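Local coordinates for tryptophan--tRNA ligase (Mycoplasma pneumoniae, PDB 2YY5), which probably catalyses the ATP-dependent attachment of L-tryptophan to tRNA(Trp), releasing AMP and diphosphate, as a homodimeric class I aminoacyl-tRNA synthetase, at residues M92-L95 with M96-Q99; K220-V223 with V224-R228; R239-S242 with K243-P246; P262-Q265 with S266-N269. The protein carries 1 engineered substitution. One frame throughout, in Å; residues are numbered along the deposited sequence.

Contact 1 of 4, residues M92-L95 with M96-Q99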
ATOM      1  N   MET B  92      -1.642   5.645  -5.230  1.00  9.47           N
ATOM      2  CA  MET B  92      -2.668   5.175  -6.147  1.00  5.23           C
ATOM      3  C   MET B  92      -2.885   3.682  -5.921  1.00 12.02           C
ATOM      4  O   MET B  92      -4.019   3.201  -5.935  1.00 14.78           O
ATOM      5  CB  MET B  92      -2.254   5.450  -7.603  1.00  8.87           C
ATOM      6  CG  MET B  92      -3.283   5.017  -8.655  1.00 11.71           C
ATOM      7  SD  MET B  92      -4.930   5.784  -8.477  1.00 15.65           S
ATOM      8  CE  MET B  92      -4.770   7.164  -9.570  1.00  9.80           C
ATOM      9  N   GLY B  93      -1.790   2.960  -5.689  1.00 12.78           N
ATOM     10  CA  GLY B  93      -1.868   1.527  -5.461  1.00 10.08           C
ATOM     11  C   GLY B  93      -2.710   1.225  -4.242  1.00 15.97           C
ATOM     12  O   GLY B  93      -3.416   0.207  -4.188  1.00 14.28           O
ATOM     13  N   TYR B  94      -2.640   2.127  -3.265  1.00 17.51           N
ATOM     14  CA  TYR B  94      -3.402   1.996  -2.031  1.00 13.29           C
ATOM     15  C   TYR B  94      -4.892   2.198  -2.272  1.00 14.90           C
ATOM     16  O   TYR B  94      -5.717   1.467  -1.717  1.00 18.14           O
ATOM     17  CB  TYR B  94      -2.903   2.995  -0.978  1.00 16.87           C
ATOM     18  CG  TYR B  94      -3.625   2.888   0.353  1.00 16.96           C
ATOM     19  CD1 TYR B  94      -4.774   3.638   0.619  1.00 18.46           C
ATOM     20  CD2 TYR B  94      -3.186   1.998   1.323  1.00  9.63           C
ATOM     21  CE1 TYR B  94      -5.461   3.493   1.815  1.00 18.75           C
ATOM     22  CE2 TYR B  94      -3.859   1.846   2.516  1.00 18.49           C
ATOM     23  CZ  TYR B  94      -4.994   2.585   2.762  1.00 21.02           C
ATOM     24  OH  TYR B  94      -5.650   2.382   3.952  1.00 20.84           O
ATOM     25  N   LEU B  95      -5.248   3.181  -3.097  1.00 12.56           N
ATOM     26  CA  LEU B  95      -6.664   3.426  -3.374  1.00 16.83           C
ATOM     27  C   LEU B  95      -7.254   2.209  -4.062  1.00 15.08           C
ATOM     28  O   LEU B  95      -8.383   1.813  -3.787  1.00 18.95           O
ATOM     29  CB  LEU B  95      -6.850   4.660  -4.261  1.00  9.43           C
ATOM     30  CG  LEU B  95      -6.336   5.986  -3.713  1.00 10.37           C
ATOM     31  CD1 LEU B  95      -6.766   7.102  -4.635  1.00 16.89           C
ATOM     32  CD2 LEU B  95      -6.878   6.212  -2.311  1.00 15.99           C
ATOM     33  N   MET B  96      -6.479   1.622  -4.965  1.00 19.42           N
ATOM     34  CA  MET B  96      -6.905   0.433  -5.686  1.00 16.34           C
ATOM     35  C   MET B  96      -7.095  -0.715  -4.692  1.00 16.54           C
ATOM     36  O   MET B  96      -8.140  -1.370  -4.684  1.00 19.75           O
ATOM     37  CB  MET B  96      -5.858   0.067  -6.739  1.00 16.58           C
ATOM     38  CG  MET B  96      -6.327   0.198  -8.186  1.00 16.31           C
ATOM     39  SD  MET B  96      -7.016   1.795  -8.668  1.00 24.46           S
ATOM     40  CE  MET B  96      -8.726   1.340  -8.923  1.00 33.35           C
ATOM     41  N   MET B  97      -6.099  -0.932  -3.834  1.00 12.57           N
ATOM     42  CA  MET B  97      -6.148  -1.996  -2.828  1.00 10.68           C
ATOM     43  C   MET B  97      -7.381  -1.927  -1.911  1.00 13.34           C
ATOM     44  O   MET B  97      -8.038  -2.942  -1.666  1.00 14.26           O
ATOM     45  CB  MET B  97      -4.868  -1.977  -1.976  1.00 12.48           C
ATOM     46  CG  MET B  97      -4.823  -3.040  -0.872  1.00 13.86           C
ATOM     47  SD  MET B  97      -3.276  -3.098   0.056  1.00 23.28           S
ATOM     48  CE  MET B  97      -3.268  -1.411   0.848  1.00 11.80           C
ATOM     49  N   VAL B  98      -7.693  -0.741  -1.397  1.00 13.82           N
ATOM     50  CA  VAL B  98      -8.852  -0.600  -0.529  1.00 14.70           C
ATOM     51  C   VAL B  98     -10.140  -0.788  -1.310  1.00 17.95           C
ATOM     52  O   VAL B  98     -11.195  -0.987  -0.715  1.00 21.10           O
ATOM     53  CB  VAL B  98      -8.919   0.777   0.165  1.00 16.05           C
ATOM     54  CG1 VAL B  98      -7.766   0.936   1.114  1.00 13.43           C
ATOM     55  CG2 VAL B  98      -8.956   1.893  -0.871  1.00 14.63           C
ATOM     56  N   GLN B  99     -10.065  -0.716  -2.639  1.00 18.01           N
ATOM     57  CA  GLN B  99     -11.260  -0.904  -3.455  1.00 19.28           C
ATOM     58  C   GLN B  99     -11.389  -2.330  -3.979  1.00 19.74           C
ATOM     59  O   GLN B  99     -12.327  -2.645  -4.707  1.00 24.84           O
ATOM     60  CB  GLN B  99     -11.283   0.073  -4.625  1.00 16.74           C
ATOM     61  CG  GLN B  99     -11.737   1.475  -4.258  1.00 27.17           C
ATOM     62  CD  GLN B  99     -13.183   1.533  -3.771  1.00 29.20           C
ATOM     63  OE1 GLN B  99     -13.444   1.665  -2.571  1.00 23.83           O
ATOM     64  NE2 GLN B  99     -14.128   1.433  -4.703  1.00 20.37           N
TER
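The ring of Y94 is gripped from two directions by residues one helical turn further on. V98 puts CG1 over one face, 3.9 Å from the ring centroid and 29° off its normal, a CH-pi contact in which Y94 CE1 is the closest ring atom at 3.5 Å. M97 comes in obliquely instead: its methyl CE reaches Y94 CD2 at 3.4 Å. With CG of Y94 anti to the backbone N (chi1 -178°), beside its carbonyl carbon, the ring comes within reach of V98 and M97, while M97 runs extended to its sulfur and then bends at chi3 (63°), which swings CE back to the ring.

All this sits on the last turns of helix 87-98, where the bonds from M96 N to M92 O, M97 N to G93 O and V98 N to Y94 O (2.9 to 3.1 Å) follow the i to i+4 pattern. The one from Q99 N to L95 O is weak. Y94, L95, M97 and V98 line the dimer interface: Y94 OH is hydrogen-bonded to L45 O of the second subunit, whose I48 packs on L95 and V98. M92 and M96 instead pack within their own subunit, M92 against helix 311-340 and M96 against helix 158-175.

Contact 2 of 4, residues K220-V223 with V224-R228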
ATOM      1  N   LYS B 220      28.016 -16.213 -24.989  1.00 25.06           N
ATOM      2  CA  LYS B 220      27.780 -17.027 -26.179  1.00 22.92           C
ATOM      3  C   LYS B 220      27.908 -18.535 -25.975  1.00 25.82           C
ATOM      4  O   LYS B 220      27.059 -19.299 -26.450  1.00 25.55           O
ATOM      5  CB  LYS B 220      28.691 -16.588 -27.333  1.00 22.37           C
ATOM      6  CG  LYS B 220      30.192 -16.474 -27.013  1.00 36.45           C
ATOM      7  CD  LYS B 220      30.969 -15.882 -28.212  1.00 38.55           C
ATOM      8  CE  LYS B 220      32.345 -15.296 -27.845  1.00 38.08           C
ATOM      9  NZ  LYS B 220      33.446 -16.289 -27.687  1.00 33.32           N
ATOM     10  N   GLU B 221      28.943 -18.975 -25.267  1.00 20.26           N
ATOM     11  CA  GLU B 221      29.125 -20.405 -25.067  1.00 28.32           C
ATOM     12  C   GLU B 221      27.971 -21.033 -24.312  1.00 28.69           C
ATOM     13  O   GLU B 221      27.614 -22.188 -24.557  1.00 35.90           O
ATOM     14  CB  GLU B 221      30.436 -20.698 -24.344  1.00 25.60           C
ATOM     15  CG  GLU B 221      31.658 -20.299 -25.132  1.00 29.45           C
ATOM     16  CD  GLU B 221      32.106 -18.884 -24.839  1.00 32.67           C
ATOM     17  OE1 GLU B 221      33.073 -18.431 -25.485  1.00 31.55           O
ATOM     18  OE2 GLU B 221      31.504 -18.229 -23.959  1.00 34.42           O
ATOM     19  N   VAL B 222      27.379 -20.275 -23.399  1.00 27.06           N
ATOM     20  CA  VAL B 222      26.253 -20.789 -22.637  1.00 24.86           C
ATOM     21  C   VAL B 222      25.018 -20.835 -23.540  1.00 23.30           C
ATOM     22  O   VAL B 222      24.275 -21.815 -23.533  1.00 25.07           O
ATOM     23  CB  VAL B 222      25.999 -19.925 -21.380  1.00 23.73           C
ATOM     24  CG1 VAL B 222      24.785 -20.441 -20.622  1.00 24.04           C
ATOM     25  CG2 VAL B 222      27.237 -19.957 -20.480  1.00 17.42           C
ATOM     26  N   VAL B 223      24.816 -19.787 -24.334  1.00 21.46           N
ATOM     27  CA  VAL B 223      23.691 -19.737 -25.267  1.00 26.22           C
ATOM     28  C   VAL B 223      23.771 -20.927 -26.232  1.00 26.30           C
ATOM     29  O   VAL B 223      22.752 -21.557 -26.548  1.00 20.28           O
ATOM     30  CB  VAL B 223      23.700 -18.428 -26.094  1.00 30.12           C
ATOM     31  CG1 VAL B 223      22.614 -18.475 -27.152  1.00 24.06           C
ATOM     32  CG2 VAL B 223      23.496 -17.226 -25.177  1.00 26.58           C
ATOM     33  N   VAL B 224      24.987 -21.226 -26.692  1.00 24.23           N
ATOM     34  CA  VAL B 224      25.222 -22.346 -27.602  1.00 19.49           C
ATOM     35  C   VAL B 224      24.796 -23.675 -26.982  1.00 23.00           C
ATOM     36  O   VAL B 224      24.057 -24.446 -27.602  1.00 19.77           O
ATOM     37  CB  VAL B 224      26.714 -22.453 -28.001  1.00 18.02           C
ATOM     38  CG1 VAL B 224      26.985 -23.788 -28.679  1.00  2.03           C
ATOM     39  CG2 VAL B 224      27.077 -21.331 -28.950  1.00 18.31           C
ATOM     40  N   LYS B 225      25.255 -23.944 -25.762  1.00 22.51           N
ATOM     41  CA  LYS B 225      24.910 -25.200 -25.101  1.00 27.22           C
ATOM     42  C   LYS B 225      23.407 -25.348 -24.833  1.00 29.16           C
ATOM     43  O   LYS B 225      22.813 -26.399 -25.094  1.00 28.20           O
ATOM     44  CB  LYS B 225      25.672 -25.339 -23.777  1.00 28.58           C
ATOM     45  CG  LYS B 225      25.520 -26.718 -23.118  1.00 38.50           C
ATOM     46  CD  LYS B 225      25.944 -26.726 -21.645  1.00 44.45           C
ATOM     47  CE  LYS B 225      24.927 -25.999 -20.759  1.00 52.36           C
ATOM     48  NZ  LYS B 225      25.273 -26.042 -19.302  1.00 52.91           N
ATOM     49  N   LYS B 226      22.791 -24.292 -24.314  1.00 29.39           N
ATOM     50  CA  LYS B 226      21.368 -24.330 -23.986  1.00 28.20           C
ATOM     51  C   LYS B 226      20.467 -24.639 -25.167  1.00 27.26           C
ATOM     52  O   LYS B 226      19.522 -25.417 -25.046  1.00 26.98           O
ATOM     53  CB  LYS B 226      20.940 -23.003 -23.356  1.00 23.57           C
ATOM     54  CG  LYS B 226      21.529 -22.779 -21.989  1.00 21.69           C
ATOM     55  CD  LYS B 226      21.028 -21.505 -21.363  1.00 18.76           C
ATOM     56  CE  LYS B 226      21.526 -21.416 -19.936  1.00 15.53           C
ATOM     57  NZ  LYS B 226      21.024 -20.211 -19.254  1.00 11.67           N
ATOM     58  N   ILE B 227      20.762 -24.025 -26.306  1.00 26.50           N
ATOM     59  CA  ILE B 227      19.961 -24.222 -27.498  1.00 24.94           C
ATOM     60  C   ILE B 227      20.196 -25.599 -28.099  1.00 30.83           C
ATOM     61  O   ILE B 227      19.247 -26.266 -28.520  1.00 32.63           O
ATOM     62  CB  ILE B 227      20.252 -23.102 -28.513  1.00 20.46           C
ATOM     63  CG1 ILE B 227      19.719 -21.778 -27.952  1.00 20.70           C
ATOM     64  CG2 ILE B 227      19.604 -23.409 -29.846  1.00 19.29           C
ATOM     65  CD1 ILE B 227      20.234 -20.541 -28.638  1.00 24.18           C
ATOM     66  N   ARG B 228      21.450 -26.037 -28.113  1.00 27.92           N
ATOM     67  CA  ARG B 228      21.785 -27.348 -28.653  1.00 30.18           C
ATOM     68  C   ARG B 228      21.028 -28.443 -27.916  1.00 30.01           C
ATOM     69  O   ARG B 228      20.743 -29.492 -28.479  1.00 29.73           O
ATOM     70  CB  ARG B 228      23.276 -27.621 -28.510  1.00 36.12           C
ATOM     71  CG  ARG B 228      23.700 -28.960 -29.088  1.00 47.38           C
ATOM     72  CD  ARG B 228      24.244 -28.771 -30.482  1.00 56.39           C
ATOM     73  NE  ARG B 228      25.411 -27.895 -30.440  1.00 67.97           N
ATOM     74  CZ  ARG B 228      26.078 -27.473 -31.508  1.00 69.58           C
ATOM     75  NH1 ARG B 228      27.128 -26.676 -31.361  1.00 71.10           N
ATOM     76  NH2 ARG B 228      25.694 -27.843 -32.720  1.00 71.15           N
TER
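V224 turns its N-H back to the carbonyl of K220, with 2.8 Å between V224 N and K220 O. Its methyl CG2 lies close to that same K220 oxygen, and its side chain also packs on T292 of helix 284-308. K225 repeats the step with a bond from its N to E221 O (3.2 Å); its chain kinks at chi3 and leads away from the preceding turn.

K226 carries more. Its N meets V222 O at 3.0 Å and 172°, and its side chain then runs alongside V222, both pointing the same way, so that CE of K226 rests on CG1 of V222 at 3.5 Å. Because the lysine is extended beyond CG, the ammonium is carried past this methyl to a salt bridge with D218 and hydrogen bonds to the carbonyls of Q210 and V213. I227 lies parallel to V223 in the same manner: its N binds V223 O, and its CD1 touches V223 CG1 at 3.5 Å, both side chains facing helix 284-308.

Helix 220-228 is thus two-sided. V223, V224 and I227 give it a greasy face against helix 284-308, whereas the buried charge of K226, gripped by one carboxylate and two carbonyls, ties the helix to the loop before it.

Contact 3 of 4, residues R239-S242 with K243-P246. Engineered in segment 239-242: S242 (natural residue Pro).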
ATOM      1  N   ARG B 239       7.979 -27.092 -38.413  1.00 35.97           N
ATOM      2  CA  ARG B 239       6.811 -26.309 -38.788  1.00 32.34           C
ATOM      3  C   ARG B 239       6.229 -25.704 -37.521  1.00 33.64           C
ATOM      4  O   ARG B 239       6.643 -26.059 -36.415  1.00 33.76           O
ATOM      5  CB  ARG B 239       5.761 -27.211 -39.426  1.00 35.24           C
ATOM      6  CG  ARG B 239       5.251 -28.301 -38.493  1.00 38.35           C
ATOM      7  CD  ARG B 239       4.194 -29.128 -39.179  1.00 46.55           C
ATOM      8  NE  ARG B 239       4.367 -30.551 -38.921  1.00 59.70           N
ATOM      9  CZ  ARG B 239       4.011 -31.502 -39.777  1.00 67.07           C
ATOM     10  NH1 ARG B 239       3.465 -31.171 -40.942  1.00 72.27           N
ATOM     11  NH2 ARG B 239       4.210 -32.779 -39.477  1.00 68.28           N
ATOM     12  N   PHE B 240       5.266 -24.800 -37.679  1.00 24.76           N
ATOM     13  CA  PHE B 240       4.623 -24.180 -36.530  1.00 30.77           C
ATOM     14  C   PHE B 240       3.434 -25.017 -36.069  1.00 31.60           C
ATOM     15  O   PHE B 240       2.396 -25.057 -36.726  1.00 33.43           O
ATOM     16  CB  PHE B 240       4.145 -22.762 -36.865  1.00 29.56           C
ATOM     17  CG  PHE B 240       5.259 -21.778 -37.087  1.00 33.80           C
ATOM     18  CD1 PHE B 240       5.904 -21.698 -38.320  1.00 41.38           C
ATOM     19  CD2 PHE B 240       5.672 -20.935 -36.058  1.00 33.06           C
ATOM     20  CE1 PHE B 240       6.949 -20.789 -38.525  1.00 40.09           C
ATOM     21  CE2 PHE B 240       6.712 -20.023 -36.250  1.00 35.29           C
ATOM     22  CZ  PHE B 240       7.352 -19.950 -37.486  1.00 36.14           C
ATOM     23  N   ALA B 241       3.587 -25.692 -34.935  1.00 35.62           N
ATOM     24  CA  ALA B 241       2.508 -26.518 -34.403  1.00 34.83           C
ATOM     25  C   ALA B 241       2.511 -26.481 -32.887  1.00 30.18           C
ATOM     26  O   ALA B 241       2.746 -27.493 -32.235  1.00 29.96           O
ATOM     27  CB  ALA B 241       2.646 -27.958 -34.893  1.00 35.30           C
ATOM     28  N   SER B 242       2.239 -25.305 -32.336  1.00 30.49           N
ATOM     29  CA  SER B 242       2.214 -25.126 -30.895  1.00 32.49           C
ATOM     30  C   SER B 242       1.629 -26.329 -30.164  1.00 34.35           C
ATOM     31  O   SER B 242       2.272 -26.904 -29.288  1.00 40.04           O
ATOM     32  CB  SER B 242       1.411 -23.871 -30.536  1.00 32.85           C
ATOM     33  OG  SER B 242       0.046 -24.001 -30.895  1.00 42.18           O
ATOM     34  N   LYS B 243       0.417 -26.713 -30.545  1.00 33.98           N
ATOM     35  CA  LYS B 243      -0.289 -27.817 -29.913  1.00 36.95           C
ATOM     36  C   LYS B 243       0.402 -29.182 -29.899  1.00 40.76           C
ATOM     37  O   LYS B 243       0.385 -29.870 -28.880  1.00 41.88           O
ATOM     38  CB  LYS B 243      -1.680 -27.950 -30.541  1.00 41.38           C
ATOM     39  CG  LYS B 243      -2.597 -26.753 -30.294  1.00 44.68           C
ATOM     40  CD  LYS B 243      -2.823 -26.528 -28.800  1.00 53.23           C
ATOM     41  CE  LYS B 243      -3.730 -25.333 -28.529  1.00 56.44           C
ATOM     42  NZ  LYS B 243      -3.944 -25.118 -27.065  1.00 57.16           N
ATOM     43  N   THR B 244       1.017 -29.577 -31.012  1.00 43.68           N
ATOM     44  CA  THR B 244       1.666 -30.884 -31.083  1.00 42.09           C
ATOM     45  C   THR B 244       3.188 -30.923 -30.958  1.00 42.06           C
ATOM     46  O   THR B 244       3.748 -31.939 -30.543  1.00 41.70           O
ATOM     47  CB  THR B 244       1.274 -31.611 -32.373  1.00 48.25           C
ATOM     48  OG1 THR B 244       1.576 -30.783 -33.504  1.00 52.61           O
ATOM     49  CG2 THR B 244      -0.207 -31.925 -32.362  1.00 52.20           C
ATOM     50  N   GLN B 245       3.860 -29.837 -31.329  1.00 39.09           N
ATOM     51  CA  GLN B 245       5.318 -29.774 -31.227  1.00 32.96           C
ATOM     52  C   GLN B 245       5.750 -28.474 -30.550  1.00 35.21           C
ATOM     53  O   GLN B 245       6.365 -27.606 -31.177  1.00 35.69           O
ATOM     54  CB  GLN B 245       5.936 -29.875 -32.611  1.00 23.71           C
ATOM     55  CG  GLN B 245       5.484 -31.097 -33.352  1.00 32.31           C
ATOM     56  CD  GLN B 245       6.086 -31.187 -34.727  1.00 32.68           C
ATOM     57  OE1 GLN B 245       7.279 -31.447 -34.878  1.00 31.64           O
ATOM     58  NE2 GLN B 245       5.267 -30.961 -35.745  1.00 33.98           N
ATOM     59  N   PRO B 246       5.442 -28.331 -29.248  1.00 35.26           N
ATOM     60  CA  PRO B 246       5.797 -27.129 -28.490  1.00 30.33           C
ATOM     61  C   PRO B 246       7.258 -26.723 -28.623  1.00 24.97           C
ATOM     62  O   PRO B 246       7.557 -25.560 -28.889  1.00 28.22           O
ATOM     63  CB  PRO B 246       5.404 -27.499 -27.061  1.00 26.12           C
ATOM     64  CG  PRO B 246       5.552 -28.981 -27.041  1.00 29.12           C
ATOM     65  CD  PRO B 246       4.929 -29.374 -28.343  1.00 30.32           C
TER
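Two backbone bonds converge on the carbonyl of A241. The stronger comes from Q245, whose N stands 2.7 Å from A241 O with a nearly straight N-H (169°). The other, from T244 N to A241 O at 3.0 Å, is weak, its N-H bent well off the line between the two atoms. S242 and K243 have helical backbone angles and T244 stays close to them, so the chain makes a single alpha-type turn. S242 is an engineered residue, proline in the natural protein.

This turn leads directly into helix 246-259: Q245 holds the N-cap position and P246 opens the first turn, where a proline needs no amide hydrogen. T249, one turn in, ties both ends of the turn to the helix, since its hydroxyl is hydrogen-bonded to A241 N as well as to Q245 O.

A van der Waals contact lies across the turn. CB of A241 points toward 243-246 and meets T244 OG1 at 3.3 Å.

Among the flat polar groups, R239 and Q245 cross at about a right angle. The amide of Q245 meets the guanidinium at its edge and in its plane, the two planes turned 77° apart. Which amide atom faces the arginine is doubtful, and Q245 also packs on D233 and F235.

Contact 4 of 4, residues P262-Q265 with S266-N269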
ATOM      1  N   PRO B 262      18.096  -5.791 -36.953  1.00 32.46           N
ATOM      2  CA  PRO B 262      19.128  -5.340 -37.900  1.00 33.03           C
ATOM      3  C   PRO B 262      20.256  -6.368 -37.956  1.00 35.85           C
ATOM      4  O   PRO B 262      20.634  -6.838 -39.036  1.00 37.81           O
ATOM      5  CB  PRO B 262      19.569  -4.011 -37.314  1.00 29.46           C
ATOM      6  CG  PRO B 262      18.257  -3.460 -36.812  1.00 32.79           C
ATOM      7  CD  PRO B 262      17.652  -4.670 -36.105  1.00 34.64           C
ATOM      8  N   VAL B 263      20.807  -6.711 -36.798  1.00 33.07           N
ATOM      9  CA  VAL B 263      21.829  -7.745 -36.769  1.00 37.41           C
ATOM     10  C   VAL B 263      20.983  -8.933 -37.236  1.00 39.52           C
ATOM     11  O   VAL B 263      19.777  -8.949 -37.003  1.00 46.53           O
ATOM     12  CB  VAL B 263      22.346  -7.993 -35.334  1.00 37.04           C
ATOM     13  CG1 VAL B 263      23.589  -8.868 -35.371  1.00 39.00           C
ATOM     14  CG2 VAL B 263      22.654  -6.670 -34.662  1.00 34.39           C
ATOM     15  N   ASN B 264      21.584  -9.911 -37.895  1.00 35.61           N
ATOM     16  CA  ASN B 264      20.820 -11.050 -38.401  1.00 33.99           C
ATOM     17  C   ASN B 264      20.223 -10.745 -39.781  1.00 33.37           C
ATOM     18  O   ASN B 264      19.451 -11.537 -40.327  1.00 30.44           O
ATOM     19  CB  ASN B 264      19.689 -11.446 -37.440  1.00 29.58           C
ATOM     20  CG  ASN B 264      20.203 -11.959 -36.107  1.00 33.14           C
ATOM     21  OD1 ASN B 264      21.383 -12.280 -35.967  1.00 36.17           O
ATOM     22  ND2 ASN B 264      19.311 -12.054 -35.121  1.00 25.28           N
ATOM     23  N   GLN B 265      20.575  -9.593 -40.341  1.00 31.41           N
ATOM     24  CA  GLN B 265      20.092  -9.216 -41.667  1.00 36.03           C
ATOM     25  C   GLN B 265      20.523 -10.280 -42.676  1.00 36.33           C
ATOM     26  O   GLN B 265      19.730 -10.738 -43.497  1.00 34.02           O
ATOM     27  CB  GLN B 265      20.689  -7.872 -42.086  1.00 38.78           C
ATOM     28  CG  GLN B 265      20.201  -7.373 -43.420  1.00 40.90           C
ATOM     29  CD  GLN B 265      18.724  -7.062 -43.396  1.00 53.11           C
ATOM     30  OE1 GLN B 265      18.265  -6.258 -42.585  1.00 59.30           O
ATOM     31  NE2 GLN B 265      17.967  -7.695 -44.284  1.00 56.19           N
ATOM     32  N   SER B 266      21.796 -10.658 -42.604  1.00 33.12           N
ATOM     33  CA  SER B 266      22.363 -11.653 -43.497  1.00 34.88           C
ATOM     34  C   SER B 266      21.730 -12.997 -43.239  1.00 36.45           C
ATOM     35  O   SER B 266      21.489 -13.769 -44.164  1.00 41.57           O
ATOM     36  CB  SER B 266      23.869 -11.768 -43.280  1.00 34.09           C
ATOM     37  OG  SER B 266      24.497 -10.508 -43.425  1.00 49.33           O
ATOM     38  N   LEU B 267      21.467 -13.280 -41.970  1.00 35.05           N
ATOM     39  CA  LEU B 267      20.869 -14.549 -41.603  1.00 34.10           C
ATOM     40  C   LEU B 267      19.466 -14.651 -42.206  1.00 37.89           C
ATOM     41  O   LEU B 267      19.136 -15.650 -42.843  1.00 39.81           O
ATOM     42  CB  LEU B 267      20.808 -14.689 -40.080  1.00 29.08           C
ATOM     43  CG  LEU B 267      20.863 -16.101 -39.489  1.00 34.12           C
ATOM     44  CD1 LEU B 267      20.475 -16.052 -38.021  1.00 27.13           C
ATOM     45  CD2 LEU B 267      19.927 -17.024 -40.234  1.00 35.44           C
ATOM     46  N   THR B 268      18.643 -13.619 -42.030  1.00 37.31           N
ATOM     47  CA  THR B 268      17.289 -13.663 -42.570  1.00 38.21           C
ATOM     48  C   THR B 268      17.283 -13.673 -44.103  1.00 41.09           C
ATOM     49  O   THR B 268      16.406 -14.275 -44.727  1.00 41.76           O
ATOM     50  CB  THR B 268      16.413 -12.494 -42.033  1.00 35.20           C
ATOM     51  OG1 THR B 268      15.075 -12.638 -42.527  1.00 34.45           O
ATOM     52  CG2 THR B 268      16.973 -11.142 -42.455  1.00 34.06           C
ATOM     53  N   ASN B 269      18.264 -13.018 -44.713  1.00 43.24           N
ATOM     54  CA  ASN B 269      18.350 -13.001 -46.168  1.00 46.46           C
ATOM     55  C   ASN B 269      18.680 -14.413 -46.642  1.00 49.87           C
ATOM     56  O   ASN B 269      18.043 -14.944 -47.549  1.00 54.51           O
ATOM     57  CB  ASN B 269      19.434 -12.026 -46.621  1.00 42.33           C
ATOM     58  CG  ASN B 269      18.975 -10.586 -46.569  1.00 50.17           C
ATOM     59  OD1 ASN B 269      18.166 -10.212 -45.720  1.00 52.67           O
ATOM     60  ND2 ASN B 269      19.497  -9.765 -47.472  1.00 55.74           N
TER
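Q265 reaches forward along its helix to N269 with both its backbone and its side chain. Its carbonyl accepts the N-H of N269, N269 N to Q265 O being 3.0 Å. Alongside, the side-chain amide gives a second bond from Q265 NE2 to N269 OD1 at 2.9 Å, with 143° at the hydrogen. The amide planes stand nearly perpendicular, 82° apart, while the side chains cross obliquely: the donor stands tilted out of the plane of the N269 carbonyl, and the acceptor somewhat out of the Q265 amide plane. What brings them together is the shape of the glutamine, which starts out trans to its own N (chi1 -178°) and then folds at chi2 toward the following turn. This polar pairing lies on an exposed side of the helix.

N264, buried, works through its main chain. Its O takes the N-H of T268 at 2.8 Å, measured from T268 N. Its side chain lends no bond to the helix that follows; its amide is held instead by N297, L258 and A294, OD1 being bound to ND2 of N297 and ND2 to the carbonyls of L258 and A294.

L267 lays its CB 3.4 Å from N264 O and continues inward, its side chain packing on L259 and on E293 and A294 of helix 284-308.

Together these residues make a tight turn running into a helix start: P262 to Q265 is a type II beta turn, with N264 left-handed at its third position, and that same asparagine is the N-cap of helix 265-271.

How the contacts relate
All four contacts are local, and they follow one another along the chain without overlap. Contact 1 lies on the C-terminal turns of helix 87-98, across the chain's centre from contacts 2, 3 and 4, whose centres are about 44, 42 and 47 Å from its own. Those three cluster, centres about 20 to 25 Å apart, none touching another. Helix 284-308 supports contacts 2 and 4, while helix 246-259 starts at contact 3 and packs against contact 4. The bound tryptophanyl-adenylate analogue lies about 10 Å from G93 in contact 1, and about 14 and 13 Å from the side chains of K226 and P246. Contact 1 thus serves the dimer interface, whereas contacts 2 to 4 build the helical part opposite.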